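Local coordinates for protein phenazine-1-carboxylate N-methyltransferase (Pseudomonas aeruginosa, PDB 2IP2) that transfers a methyl group from S-adenosyl-L-methionine to phenazine-1-carboxylate, giving 5-methylphenazine-1-carboxylate on the way to the virulence pigment pyocyanine, at residues 278-282 with 283-287; 303-306 with 307-311. All coordinates share one frame; numbering follows the deposited sequence.

Contact 1 of 2, residues 278-282 with 283-287; sequences SEPSP and MSVLW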
ATOM      1  N   SER A 278     -13.250 -21.732   2.607  1.00 46.10           N
ATOM      2  CA  SER A 278     -12.811 -22.246   1.316  1.00 47.35           C
ATOM      3  C   SER A 278     -12.091 -21.167   0.522  1.00 47.04           C
ATOM      4  O   SER A 278     -10.862 -21.136   0.545  1.00 48.96           O
ATOM      5  CB  SER A 278     -13.940 -22.920   0.510  1.00 47.11           C
ATOM      6  OG  SER A 278     -15.113 -22.114   0.466  1.00 49.59           O
ATOM      7  N   GLU A 279     -12.821 -20.294  -0.169  1.00 45.45           N
ATOM      8  CA  GLU A 279     -12.146 -19.287  -1.012  1.00 43.87           C
ATOM      9  C   GLU A 279     -12.295 -17.869  -0.445  1.00 40.06           C
ATOM     10  O   GLU A 279     -13.080 -17.068  -0.942  1.00 39.96           O
ATOM     11  CB  GLU A 279     -12.650 -19.338  -2.460  1.00 45.29           C
ATOM     12  CG  GLU A 279     -12.039 -20.450  -3.326  1.00 49.79           C
ATOM     13  CD  GLU A 279     -10.585 -20.183  -3.752  1.00 56.56           C
ATOM     14  OE1 GLU A 279     -10.175 -18.981  -3.845  1.00 55.29           O
ATOM     15  OE2 GLU A 279      -9.866 -21.201  -4.015  1.00 59.48           O
ATOM     16  N   PRO A 280     -11.486 -17.523   0.558  1.00 37.45           N
ATOM     17  CA  PRO A 280     -11.763 -16.247   1.216  1.00 35.06           C
ATOM     18  C   PRO A 280     -11.495 -15.033   0.315  1.00 34.34           C
ATOM     19  O   PRO A 280     -10.561 -15.060  -0.539  1.00 33.37           O
ATOM     20  CB  PRO A 280     -10.762 -16.239   2.376  1.00 34.03           C
ATOM     21  CG  PRO A 280      -9.589 -17.048   1.880  1.00 36.67           C
ATOM     22  CD  PRO A 280     -10.253 -18.158   1.059  1.00 37.46           C
ATOM     23  N   SER A 281     -12.253 -13.957   0.538  1.00 32.67           N
ATOM     24  CA  SER A 281     -11.994 -12.703  -0.166  1.00 31.76           C
ATOM     25  C   SER A 281     -10.671 -12.149   0.297  1.00 29.91           C
ATOM     26  O   SER A 281     -10.392 -12.154   1.499  1.00 30.02           O
ATOM     27  CB  SER A 281     -13.067 -11.659   0.074  1.00 32.18           C
ATOM     28  OG  SER A 281     -13.073 -11.280   1.416  1.00 34.69           O
ATOM     29  N   PRO A 282      -9.823 -11.730  -0.653  1.00 28.83           N
ATOM     30  CA  PRO A 282      -8.527 -11.158  -0.239  1.00 28.43           C
ATOM     31  C   PRO A 282      -8.652 -10.085   0.842  1.00 27.53           C
ATOM     32  O   PRO A 282      -7.892 -10.095   1.830  1.00 28.44           O
ATOM     33  CB  PRO A 282      -7.976 -10.588  -1.541  1.00 27.96           C
ATOM     34  CG  PRO A 282      -8.518 -11.655  -2.596  1.00 29.31           C
ATOM     35  CD  PRO A 282      -9.949 -11.838  -2.134  1.00 28.14           C
ATOM     36  N   MET A 283      -9.611  -9.186   0.689  1.00 26.61           N
ATOM     37  CA  MET A 283      -9.782  -8.141   1.723  1.00 26.36           C
ATOM     38  C   MET A 283     -10.154  -8.668   3.133  1.00 25.85           C
ATOM     39  O   MET A 283      -9.741  -8.113   4.118  1.00 25.42           O
ATOM     40  CB  MET A 283     -10.790  -7.078   1.289  1.00 28.36           C
ATOM     41  CG  MET A 283     -10.252  -6.120   0.246  1.00 30.27           C
ATOM     42  SD  MET A 283      -8.697  -5.281   0.731  1.00 34.18           S
ATOM     43  CE  MET A 283      -9.165  -4.509   2.244  1.00 22.36           C
ATOM     44  N   SER A 284     -10.900  -9.766   3.241  1.00 25.18           N
ATOM     45  CA  SER A 284     -11.273 -10.305   4.559  1.00 24.07           C
ATOM     46  C   SER A 284     -10.033 -10.826   5.306  1.00 23.89           C
ATOM     47  O   SER A 284      -9.890 -10.674   6.554  1.00 25.10           O
ATOM     48  CB  SER A 284     -12.343 -11.412   4.387  1.00 22.63           C
ATOM     49  OG  SER A 284     -11.765 -12.645   3.921  1.00 25.39           O
ATOM     50  N   VAL A 285      -9.123 -11.415   4.545  1.00 24.66           N
ATOM     51  CA  VAL A 285      -7.940 -11.977   5.131  1.00 24.57           C
ATOM     52  C   VAL A 285      -6.919 -10.868   5.486  1.00 24.41           C
ATOM     53  O   VAL A 285      -6.239 -10.963   6.498  1.00 23.57           O
ATOM     54  CB  VAL A 285      -7.392 -13.229   4.366  1.00 25.48           C
ATOM     55  CG1 VAL A 285      -8.407 -14.377   4.529  1.00 26.12           C
ATOM     56  CG2 VAL A 285      -7.144 -13.005   2.862  1.00 27.23           C
ATOM     57  N   LEU A 286      -6.875  -9.820   4.686  1.00 23.33           N
ATOM     58  CA  LEU A 286      -6.071  -8.647   5.046  1.00 22.92           C
ATOM     59  C   LEU A 286      -6.586  -8.048   6.384  1.00 22.78           C
ATOM     60  O   LEU A 286      -5.785  -7.707   7.303  1.00 21.15           O
ATOM     61  CB  LEU A 286      -6.161  -7.606   3.947  1.00 22.70           C
ATOM     62  CG  LEU A 286      -5.306  -6.320   4.150  1.00 24.35           C
ATOM     63  CD1 LEU A 286      -3.877  -6.742   4.327  1.00 23.36           C
ATOM     64  CD2 LEU A 286      -5.404  -5.478   2.914  1.00 24.52           C
ATOM     65  N   TRP A 287      -7.905  -7.876   6.495  1.00 22.44           N
ATOM     66  CA  TRP A 287      -8.481  -7.470   7.814  1.00 21.82           C
ATOM     67  C   TRP A 287      -8.067  -8.410   8.961  1.00 22.35           C
ATOM     68  O   TRP A 287      -7.797  -7.971  10.108  1.00 21.10           O
ATOM     69  CB  TRP A 287      -9.996  -7.387   7.748  1.00 24.48           C
ATOM     70  CG  TRP A 287     -10.532  -6.165   7.037  1.00 25.67           C
ATOM     71  CD1 TRP A 287     -11.276  -6.138   5.875  1.00 26.78           C
ATOM     72  CD2 TRP A 287     -10.326  -4.789   7.414  1.00 25.04           C
ATOM     73  NE1 TRP A 287     -11.555  -4.831   5.532  1.00 30.00           N
ATOM     74  CE2 TRP A 287     -11.001  -3.989   6.465  1.00 27.63           C
ATOM     75  CE3 TRP A 287      -9.668  -4.172   8.480  1.00 26.99           C
ATOM     76  CZ2 TRP A 287     -11.034  -2.573   6.549  1.00 28.75           C
ATOM     77  CZ3 TRP A 287      -9.733  -2.760   8.588  1.00 27.61           C
ATOM     78  CH2 TRP A 287     -10.410  -1.996   7.638  1.00 26.28           C
TER
HETATM   79  O   HOH W   1     -13.888 -14.511   3.366  1.00 29.79           O
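Ser281 meets Ser284 where an extended loop turns into the first turn of a helix, their CA atoms 5.3 Å apart, and from Pro282 onward the backbone angles are helical. Ser281 is the N-cap. Its OG, turned back between its own N and carbonyl carbon (chi1 65°), accepts the N-H of Ser284 at 3.2 Å with a bent N-H...O angle of 143°. The carbonyl of Ser281 is gripped as well: Ser284 OG donates to Ser281 O at 2.8 Å, in the carbonyl plane and on a lone pair, while the backbone N-H groups of Ser284 and Val285 reach the same oxygen only weakly. A water 2.9 Å from Ser284 OG donates to that hydroxyl and accepts a weak bond from Ser281 N, closing a small polar ring beside the helix start. Ser281 OG has a further hydrogen bond to Glu325, so the cap is tied to the loop between the last two strands. Leu286 N donates to Pro282 O at 3.0 Å, the first i+4 backbone bond of ordinary strength, after the weak one from Val285 N. On the apolar side, Pro280 lays the CB-CG edge of its ring obliquely across Val285, whose CG1 comes within 3.7 Å of Pro280 CB; Val285 CG2 instead touches Pro282 O at 3.2 Å. Pro282, Met283, Val285 and Leu286 also pack on Phe68, Thr17, Ala67 and Leu64 of the second subunit, respectively. The whole is a serine N-cap with proline at the first helical position, opening a helix that meets the partner subunit in this homodimer of the O-methyltransferase family.

Contact 2 of 2, residues 303-306 with 307-311; sequences EEVV and DLLGR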
ATOM      1  N   GLU A 303     -18.262 -20.705   8.832  1.00 33.47           N
ATOM      2  CA  GLU A 303     -18.620 -22.052   9.315  1.00 35.95           C
ATOM      3  C   GLU A 303     -18.524 -22.165  10.839  1.00 34.17           C
ATOM      4  O   GLU A 303     -19.435 -22.686  11.474  1.00 36.10           O
ATOM      5  CB  GLU A 303     -17.758 -23.135   8.635  1.00 34.68           C
ATOM      6  CG  GLU A 303     -18.107 -24.571   9.105  1.00 41.53           C
ATOM      7  CD  GLU A 303     -17.771 -25.691   8.065  1.00 43.88           C
ATOM      8  OE1 GLU A 303     -16.679 -25.613   7.426  1.00 48.96           O
ATOM      9  OE2 GLU A 303     -18.600 -26.648   7.907  1.00 47.82           O
ATOM     10  N   GLU A 304     -17.410 -21.726  11.421  1.00 33.60           N
ATOM     11  CA  GLU A 304     -17.242 -21.748  12.870  1.00 32.36           C
ATOM     12  C   GLU A 304     -18.376 -20.958  13.532  1.00 32.06           C
ATOM     13  O   GLU A 304     -18.861 -21.362  14.589  1.00 31.27           O
ATOM     14  CB  GLU A 304     -15.874 -21.203  13.295  1.00 33.10           C
ATOM     15  CG  GLU A 304     -14.646 -22.082  12.888  1.00 32.93           C
ATOM     16  CD  GLU A 304     -13.236 -21.462  13.198  1.00 36.39           C
ATOM     17  OE1 GLU A 304     -13.010 -20.226  13.090  1.00 36.89           O
ATOM     18  OE2 GLU A 304     -12.309 -22.234  13.541  1.00 43.45           O
ATOM     19  N   VAL A 305     -18.826 -19.861  12.923  1.00 31.09           N
ATOM     20  CA  VAL A 305     -19.847 -19.054  13.620  1.00 31.96           C
ATOM     21  C   VAL A 305     -21.207 -19.772  13.558  1.00 32.50           C
ATOM     22  O   VAL A 305     -21.938 -19.857  14.529  1.00 32.01           O
ATOM     23  CB  VAL A 305     -19.917 -17.589  13.115  1.00 32.36           C
ATOM     24  CG1 VAL A 305     -21.156 -16.888  13.712  1.00 29.91           C
ATOM     25  CG2 VAL A 305     -18.563 -16.825  13.471  1.00 28.43           C
ATOM     26  N   VAL A 306     -21.497 -20.331  12.404  1.00 33.39           N
ATOM     27  CA  VAL A 306     -22.726 -21.088  12.194  1.00 34.12           C
ATOM     28  C   VAL A 306     -22.775 -22.289  13.161  1.00 34.87           C
ATOM     29  O   VAL A 306     -23.807 -22.501  13.848  1.00 33.26           O
ATOM     30  CB  VAL A 306     -22.834 -21.495  10.711  1.00 34.30           C
ATOM     31  CG1 VAL A 306     -23.872 -22.580  10.493  1.00 35.27           C
ATOM     32  CG2 VAL A 306     -23.129 -20.241   9.795  1.00 34.74           C
ATOM     33  N   ASP A 307     -21.662 -23.027  13.260  1.00 34.67           N
ATOM     34  CA  ASP A 307     -21.581 -24.194  14.163  1.00 34.92           C
ATOM     35  C   ASP A 307     -21.690 -23.819  15.649  1.00 35.01           C
ATOM     36  O   ASP A 307     -22.258 -24.552  16.456  1.00 34.29           O
ATOM     37  CB  ASP A 307     -20.272 -24.951  13.954  1.00 35.34           C
ATOM     38  CG  ASP A 307     -20.249 -25.721  12.676  1.00 37.87           C
ATOM     39  OD1 ASP A 307     -21.308 -25.809  12.008  1.00 40.53           O
ATOM     40  OD2 ASP A 307     -19.142 -26.197  12.324  1.00 43.33           O
ATOM     41  N   LEU A 308     -21.129 -22.667  16.001  1.00 34.57           N
ATOM     42  CA  LEU A 308     -21.191 -22.169  17.360  1.00 34.20           C
ATOM     43  C   LEU A 308     -22.626 -21.796  17.694  1.00 34.33           C
ATOM     44  O   LEU A 308     -23.119 -22.097  18.811  1.00 34.56           O
ATOM     45  CB  LEU A 308     -20.228 -20.989  17.550  1.00 34.62           C
ATOM     46  CG  LEU A 308     -20.271 -20.276  18.912  1.00 34.70           C
ATOM     47  CD1 LEU A 308     -20.007 -21.179  20.129  1.00 38.83           C
ATOM     48  CD2 LEU A 308     -19.306 -19.057  18.933  1.00 33.71           C
ATOM     49  N   LEU A 309     -23.301 -21.170  16.731  1.00 34.40           N
ATOM     50  CA  LEU A 309     -24.736 -20.802  16.865  1.00 34.84           C
ATOM     51  C   LEU A 309     -25.597 -22.031  17.136  1.00 36.74           C
ATOM     52  O   LEU A 309     -26.385 -22.025  18.089  1.00 37.45           O
ATOM     53  CB  LEU A 309     -25.255 -20.073  15.632  1.00 33.21           C
ATOM     54  CG  LEU A 309     -24.781 -18.589  15.582  1.00 31.30           C
ATOM     55  CD1 LEU A 309     -25.234 -17.942  14.272  1.00 28.39           C
ATOM     56  CD2 LEU A 309     -25.308 -17.808  16.767  1.00 31.29           C
ATOM     57  N   GLY A 310     -25.423 -23.069  16.305  1.00 37.58           N
ATOM     58  CA  GLY A 310     -26.094 -24.367  16.491  1.00 37.93           C
ATOM     59  C   GLY A 310     -25.837 -24.960  17.863  1.00 39.38           C
ATOM     60  O   GLY A 310     -26.776 -25.443  18.496  1.00 39.69           O
ATOM     61  N   ARG A 311     -24.589 -24.897  18.341  1.00 38.78           N
ATOM     62  CA  ARG A 311     -24.211 -25.449  19.647  1.00 39.82           C
ATOM     63  C   ARG A 311     -24.984 -24.676  20.720  1.00 40.22           C
ATOM     64  O   ARG A 311     -25.352 -25.224  21.773  1.00 39.54           O
ATOM     65  CB  ARG A 311     -22.719 -25.273  19.849  1.00 40.53           C
ATOM     66  CG  ARG A 311     -21.928 -26.499  20.282  1.00 42.80           C
ATOM     67  CD  ARG A 311     -20.724 -26.750  19.392  1.00 38.04           C
ATOM     68  NE  ARG A 311     -19.681 -25.715  19.453  1.00 37.36           N
ATOM     69  CZ  ARG A 311     -18.997 -25.283  18.387  1.00 35.69           C
ATOM     70  NH1 ARG A 311     -19.257 -25.760  17.167  1.00 30.93           N
ATOM     71  NH2 ARG A 311     -18.049 -24.376  18.545  1.00 33.51           N
TER
HETATM   72  O   HOH W   2     -17.277 -23.219  16.158  1.00 38.10           O
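Glu303 and Asp307 face each other one helical turn apart. Glu303 O accepts Asp307 N at 2.9 Å, and the two side chains cross obliquely, with Glu303 OE2 and Asp307 OD2 4.5 Å apart and the carboxylate planes turned 46° to each other. Two like charges this close would probably repel each other mildly. Glu303 touches by its aliphatic part, CG lying 3.8 Å from Asp307 OD2. The Glu304 carboxylate turns back toward the helix start, where OE1 takes the N-H of Thr301. The carbonyl oxygen of Glu304 serves two donors: Leu308 N at 3.0 Å, tilted 30° from the carbonyl plane, and a water at 2.9 Å. That water, in the plane of the Arg311 guanidinium at its edge, accepts from NH2, while one guanidinium face covers Leu308 CA. NH2 also forms a salt bridge with Glu248. The helix packs on the sheet of the Rossmann-like methyltransferase domain to which it belongs: Val305 and Leu309 rest on Ile329 of strand 326-333, and Leu308 and Leu309 reach helix 248-261. Along this buried side Val305 CG1 meets Leu309 CD1 at 4.2 Å, and Leu309, its CG anti to the carbonyl carbon (chi1 -76°), passes close to Val305 O. Val306 packs on Val316 of strand 314-322, and its carbonyl oxygen takes Gly310 N at 3.0 Å.

Overall arrangement
Both contacts lie in the methyltransferase domain, on consecutive helices, 282-295 and 302-311, with centres 19 Å apart and nearest atoms about 7 Å apart. Both are partly buried, but exposed residues take part only in contact 2. Contact 1 is the start of its helix, so its chemistry is that of capping: serine hydroxyls and a water serve the backbone at the helix end, and its apolar residues continue into the dimer interface. Contact 2 lies within its helix, untouched by the second subunit; regular backbone bonds run throughout, with valine and leucine packed on the sheet. The same part of the chain serves both: Glu325, just before strand 326-333, bonds to Ser281, and Ile329 on that strand supports Val305 and Leu309.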